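Local atomic coordinates of invasion-associated protein B (Bartonella henselae, PDB entry 3DTD), a protein that is of unknown biochemical function but probably takes part in the invasion of host cells by this bacterium. Residues Leu90-Glu94 and Gly95-Ile99; Asn157-Asn160 and Arg161-Ala164. All coordinates share one frame; numbering follows the deposited sequence.

Contact 1: residues Leu90-Glu94 and Gly95-Ile99; sequences LQVDE and GKAVI
Leu-90 and Ile-99 pair in a beta hairpin, on the side away from its turn. The arms, strands 88-92 and 98-101, run antiparallel, and the connection holds a type II' turn from Val-92 to Gly-95 and an inverse gamma turn centred on Ala-97. Two nearly straight backbone bonds hold this pair: Leu-90 N to Ile-99 O at 2.7 Å and Ile-99 N to Leu-90 O at 2.8 Å. On the packed face, Leu-90 and Ile-99 lie with their CB atoms 4.2 Å apart; Leu-90 rests on Leu-131, Leu-133 and Ile-115, and Ile-99 on Phe-117 and Tyr-121. Val-92 CG2 lies 4.0 Å from Ala-97 CB, and both side chains reach Tyr-121 of helix 119-127.

Closer to the turn the pairing is looser. The bond from Val-92 N to Ala-97 O is weak, a water bridges Val-92 O and Ala-97 N, and Gly-95 N closes the turn on Val-92 O at 3.3 Å. At the tip, Asp-93 is tied to the backbone of Lys-129 and His-130, whereas Glu-94 and Gly-95 are exposed.

The other face is held by Gln-91. With CG anti to its backbone N (chi1 -173°) and the chain extended beyond it, the side chain crosses Val-98 at a slant and extends as far as Gly-95, its CG 3.8 Å from CG2 of Val-98. OE1 accepts from Arg-89, while NE2 donates to Gly-95 O at 2.9 Å, with the acceptor only 5° out of the Gln-91 amide plane.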
loop_
_atom_site.group_PDB
_atom_site.type_symbol
_atom_site.label_atom_id
_atom_site.label_comp_id
_atom_site.label_asym_id
_atom_site.label_seq_id
_atom_site.Cartn_x
_atom_site.Cartn_y
_atom_site.Cartn_z
ATOM N N LEU C 90 -44.050 -1.665 -13.851
ATOM C CA LEU C 90 -44.097 -2.226 -12.501
ATOM C C LEU C 90 -45.378 -3.033 -12.304
ATOM O O LEU C 90 -46.476 -2.533 -12.547
ATOM C CB LEU C 90 -44.021 -1.112 -11.450
ATOM C CG LEU C 90 -42.661 -0.506 -11.083
ATOM C CD1 LEU C 90 -42.219 0.558 -12.074
ATOM C CD2 LEU C 90 -42.729 0.083 -9.690
ATOM N N GLN C 91 -45.231 -4.275 -11.855
ATOM C CA GLN C 91 -46.370 -5.166 -11.654
ATOM C C GLN C 91 -46.220 -5.981 -10.372
ATOM O O GLN C 91 -45.192 -6.616 -10.152
ATOM C CB GLN C 91 -46.533 -6.102 -12.859
ATOM C CG GLN C 91 -47.792 -6.963 -12.826
ATOM C CD GLN C 91 -47.853 -7.977 -13.956
ATOM O OE1 GLN C 91 -46.832 -8.345 -14.542
ATOM N NE2 GLN C 91 -49.056 -8.441 -14.259
ATOM N N VAL C 92 -47.251 -5.959 -9.531
ATOM C CA VAL C 92 -47.268 -6.811 -8.348
ATOM C C VAL C 92 -47.629 -8.229 -8.776
ATOM O O VAL C 92 -48.780 -8.510 -9.132
ATOM C CB VAL C 92 -48.244 -6.323 -7.258
ATOM C CG1 VAL C 92 -47.975 -7.055 -5.961
ATOM C CG2 VAL C 92 -48.124 -4.830 -7.053
ATOM N N ASP C 93 -46.616 -9.096 -8.746
ATOM C CA ASP C 93 -46.707 -10.493 -9.175
ATOM C C ASP C 93 -47.278 -10.636 -10.590
ATOM O O ASP C 93 -46.673 -10.153 -11.547
ATOM C CB ASP C 93 -47.458 -11.348 -8.140
ATOM C CG ASP C 93 -46.772 -11.362 -6.783
ATOM O OD1 ASP C 93 -45.566 -11.695 -6.710
ATOM O OD2 ASP C 93 -47.443 -11.043 -5.783
ATOM N N GLU C 94 -48.444 -11.269 -10.711
ATOM C CA GLU C 94 -49.061 -11.517 -12.017
ATOM C C GLU C 94 -50.459 -10.914 -12.136
ATOM O O GLU C 94 -51.197 -11.224 -13.073
ATOM C CB GLU C 94 -49.102 -13.021 -12.315
ATOM C CG GLU C 94 -47.739 -13.643 -12.603
ATOM C CD GLU C 94 -47.810 -15.141 -12.862
ATOM O OE1 GLU C 94 -48.607 -15.572 -13.725
ATOM O OE2 GLU C 94 -47.055 -15.890 -12.203
ATOM N N GLY C 95 -50.808 -10.038 -11.197
ATOM C CA GLY C 95 -52.137 -9.433 -11.145
ATOM C C GLY C 95 -52.302 -8.159 -11.955
ATOM O O GLY C 95 -51.447 -7.804 -12.766
ATOM N N LYS C 96 -53.406 -7.463 -11.703
ATOM C CA LYS C 96 -53.826 -6.311 -12.501
ATOM C C LYS C 96 -53.247 -4.973 -12.040
ATOM O O LYS C 96 -53.526 -3.934 -12.649
ATOM C CB LYS C 96 -55.358 -6.224 -12.535
ATOM C CG LYS C 96 -56.043 -7.279 -13.397
ATOM C CD LYS C 96 -57.552 -7.118 -13.321
ATOM C CE LYS C 96 -58.272 -8.096 -14.231
ATOM N NZ LYS C 96 -59.752 -7.945 -14.111
ATOM N N ALA C 97 -52.455 -4.993 -10.969
ATOM C CA ALA C 97 -51.790 -3.784 -10.498
ATOM C C ALA C 97 -50.565 -3.482 -11.355
ATOM O O ALA C 97 -49.458 -3.924 -11.049
ATOM C CB ALA C 97 -51.417 -3.901 -9.031
ATOM N N VAL C 98 -50.784 -2.737 -12.437
ATOM C CA VAL C 98 -49.719 -2.382 -13.374
ATOM C C VAL C 98 -49.510 -0.864 -13.420
ATOM O O VAL C 98 -50.451 -0.100 -13.645
ATOM C CB VAL C 98 -49.972 -2.968 -14.801
ATOM C CG1 VAL C 98 -48.923 -2.486 -15.793
ATOM C CG2 VAL C 98 -49.976 -4.493 -14.767
ATOM N N ILE C 99 -48.270 -0.446 -13.174
ATOM C CA ILE C 99 -47.845 0.945 -13.312
ATOM C C ILE C 99 -46.814 1.051 -14.435
ATOM O O ILE C 99 -45.901 0.232 -14.536
ATOM C CB ILE C 99 -47.274 1.498 -11.970
ATOM C CG1 ILE C 99 -48.397 2.060 -11.105
ATOM C CG2 ILE C 99 -46.217 2.597 -12.185
ATOM C CD1 ILE C 99 -47.925 2.472 -9.737
HETATM O O HOH W 1 -50.832 -7.129 -9.273
#

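Contact 2: residues Asn157-Asn160 and Arg161-Ala164; sequences NALN and RLIA
Asn-157 to Ala-164 form two successive turns of helix 155-168, linked by four i to i+4 hydrogen bonds. The shortest runs from Ile-163 N to Leu-159 O at 2.9 Å; the longest, from Arg-161 N to Asn-157 O at 3.2 Å, has its donor 35° above the carbonyl plane.

Among the side chains, Ile-163 is packed closely against the preceding turn. Its CG1 stands beside the backbone N and anti to the carbonyl carbon; this chi1 of -65° brings CG1 close to Leu-159 O, and the near-extended chi2 carries CD1 above the carbonyl plane, 3.4 Å from Leu-159 O. The two apolar side chains themselves meet more loosely, Leu-159 CG lying 4.4 Å from Ile-163 CD1. One methyl of Leu-159, CD1, approaches Leu-162 CB at 4.3 Å. Asn-160 and Ile-163 run side by side in the same direction, the amide OD1 of Asn-160 being 4.2 Å from Ile-163 CD1. Arg-161 bends at chi2 and its NE forms a salt bridge with Glu-27.

The apolar side of the helix packs on the seven-stranded sheet: Ala-158 touches Trp-32, Ile-34 and Met-47, and Leu-162 packs on Ile-34 and Met-47. Leu-159 reaches both Met-47 of strand 42-52 and Val-122 of helix 119-127, so that it touches both the sheet and that helix.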
loop_
_atom_site.group_PDB
_atom_site.type_symbol
_atom_site.label_atom_id
_atom_site.label_comp_id
_atom_site.label_asym_id
_atom_site.label_seq_id
_atom_site.Cartn_x
_atom_site.Cartn_y
_atom_site.Cartn_z
ATOM N N ASN C 157 -45.717 -4.639 7.093
ATOM C CA ASN C 157 -45.281 -4.308 8.453
ATOM C C ASN C 157 -44.403 -3.065 8.549
ATOM O O ASN C 157 -44.498 -2.315 9.524
ATOM C CB ASN C 157 -44.578 -5.497 9.109
ATOM C CG ASN C 157 -45.547 -6.570 9.571
ATOM O OD1 ASN C 157 -46.710 -6.297 9.877
ATOM N ND2 ASN C 157 -45.067 -7.804 9.634
ATOM N N ALA C 158 -43.560 -2.853 7.539
ATOM C CA ALA C 158 -42.756 -1.637 7.448
ATOM C C ALA C 158 -43.619 -0.403 7.158
ATOM O O ALA C 158 -43.372 0.668 7.707
ATOM C CB ALA C 158 -41.648 -1.784 6.412
ATOM N N LEU C 159 -44.639 -0.562 6.318
ATOM C CA LEU C 159 -45.554 0.539 6.019
ATOM C C LEU C 159 -46.426 0.910 7.220
ATOM O O LEU C 159 -46.698 2.086 7.443
ATOM C CB LEU C 159 -46.406 0.228 4.789
ATOM C CG LEU C 159 -47.305 1.332 4.228
ATOM C CD1 LEU C 159 -46.558 2.647 4.005
ATOM C CD2 LEU C 159 -47.925 0.847 2.944
ATOM N N ASN C 160 -46.836 -0.095 7.992
ATOM C CA ASN C 160 -47.534 0.105 9.266
ATOM C C ASN C 160 -46.727 0.902 10.284
ATOM O O ASN C 160 -47.281 1.719 11.021
ATOM C CB ASN C 160 -47.925 -1.239 9.885
ATOM C CG ASN C 160 -49.051 -1.921 9.139
ATOM O OD1 ASN C 160 -49.679 -1.329 8.272
ATOM N ND2 ASN C 160 -49.309 -3.179 9.475
ATOM N N ARG C 161 -45.422 0.641 10.319
ATOM C CA ARG C 161 -44.478 1.389 11.142
ATOM C C ARG C 161 -44.322 2.832 10.652
ATOM O O ARG C 161 -44.242 3.754 11.463
ATOM C CB ARG C 161 -43.129 0.660 11.186
ATOM C CG ARG C 161 -42.040 1.330 12.021
ATOM C CD ARG C 161 -42.434 1.509 13.467
ATOM N NE ARG C 161 -41.338 2.080 14.239
ATOM C CZ ARG C 161 -41.485 2.770 15.363
ATOM N NH1 ARG C 161 -42.696 2.991 15.862
ATOM N NH2 ARG C 161 -40.416 3.247 15.982
ATOM N N LEU C 162 -44.303 3.013 9.333
ATOM C CA LEU C 162 -44.269 4.337 8.713
ATOM C C LEU C 162 -45.508 5.177 9.031
ATOM O O LEU C 162 -45.407 6.393 9.212
ATOM C CB LEU C 162 -44.073 4.213 7.196
ATOM C CG LEU C 162 -42.802 4.795 6.568
ATOM C CD1 LEU C 162 -41.518 4.330 7.225
ATOM C CD2 LEU C 162 -42.782 4.522 5.082
ATOM N N ILE C 163 -46.665 4.515 9.098
ATOM C CA ILE C 163 -47.928 5.145 9.504
ATOM C C ILE C 163 -47.857 5.571 10.970
ATOM O O ILE C 163 -48.243 6.686 11.317
ATOM C CB ILE C 163 -49.146 4.209 9.232
ATOM C CG1 ILE C 163 -49.323 3.986 7.724
ATOM C CG2 ILE C 163 -50.439 4.788 9.810
ATOM C CD1 ILE C 163 -50.085 2.732 7.347
ATOM N N ALA C 164 -47.330 4.681 11.808
ATOM C CA ALA C 164 -47.141 4.923 13.238
ATOM C C ALA C 164 -46.139 6.038 13.556
ATOM O O ALA C 164 -46.299 6.751 14.547
ATOM C CB ALA C 164 -46.735 3.631 13.941
#

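Overall arrangement
Contact 1 and contact 2 are separate local structures, a hairpin in the four-stranded sheet and two turns of the C-terminal helix, with centres 22 Å apart and nearest atoms about 11 Å apart. They do not touch, but helix 119-127 connects them: Tyr-121 and Leu-125 pack against the hairpin, while Val-122 and Arg-126 meet Leu-159. The seven-stranded sheet is likewise shared, through strand 110-117 at contact 1 and strands 27-29, 32-39 and 42-52 at contact 2. Neither contact can be tied to an active site. A glycerol, probably from the crystallisation liquor, is hydrogen-bonded to Asn-157 ND2 in contact 2 and does not by itself identify a functional pocket.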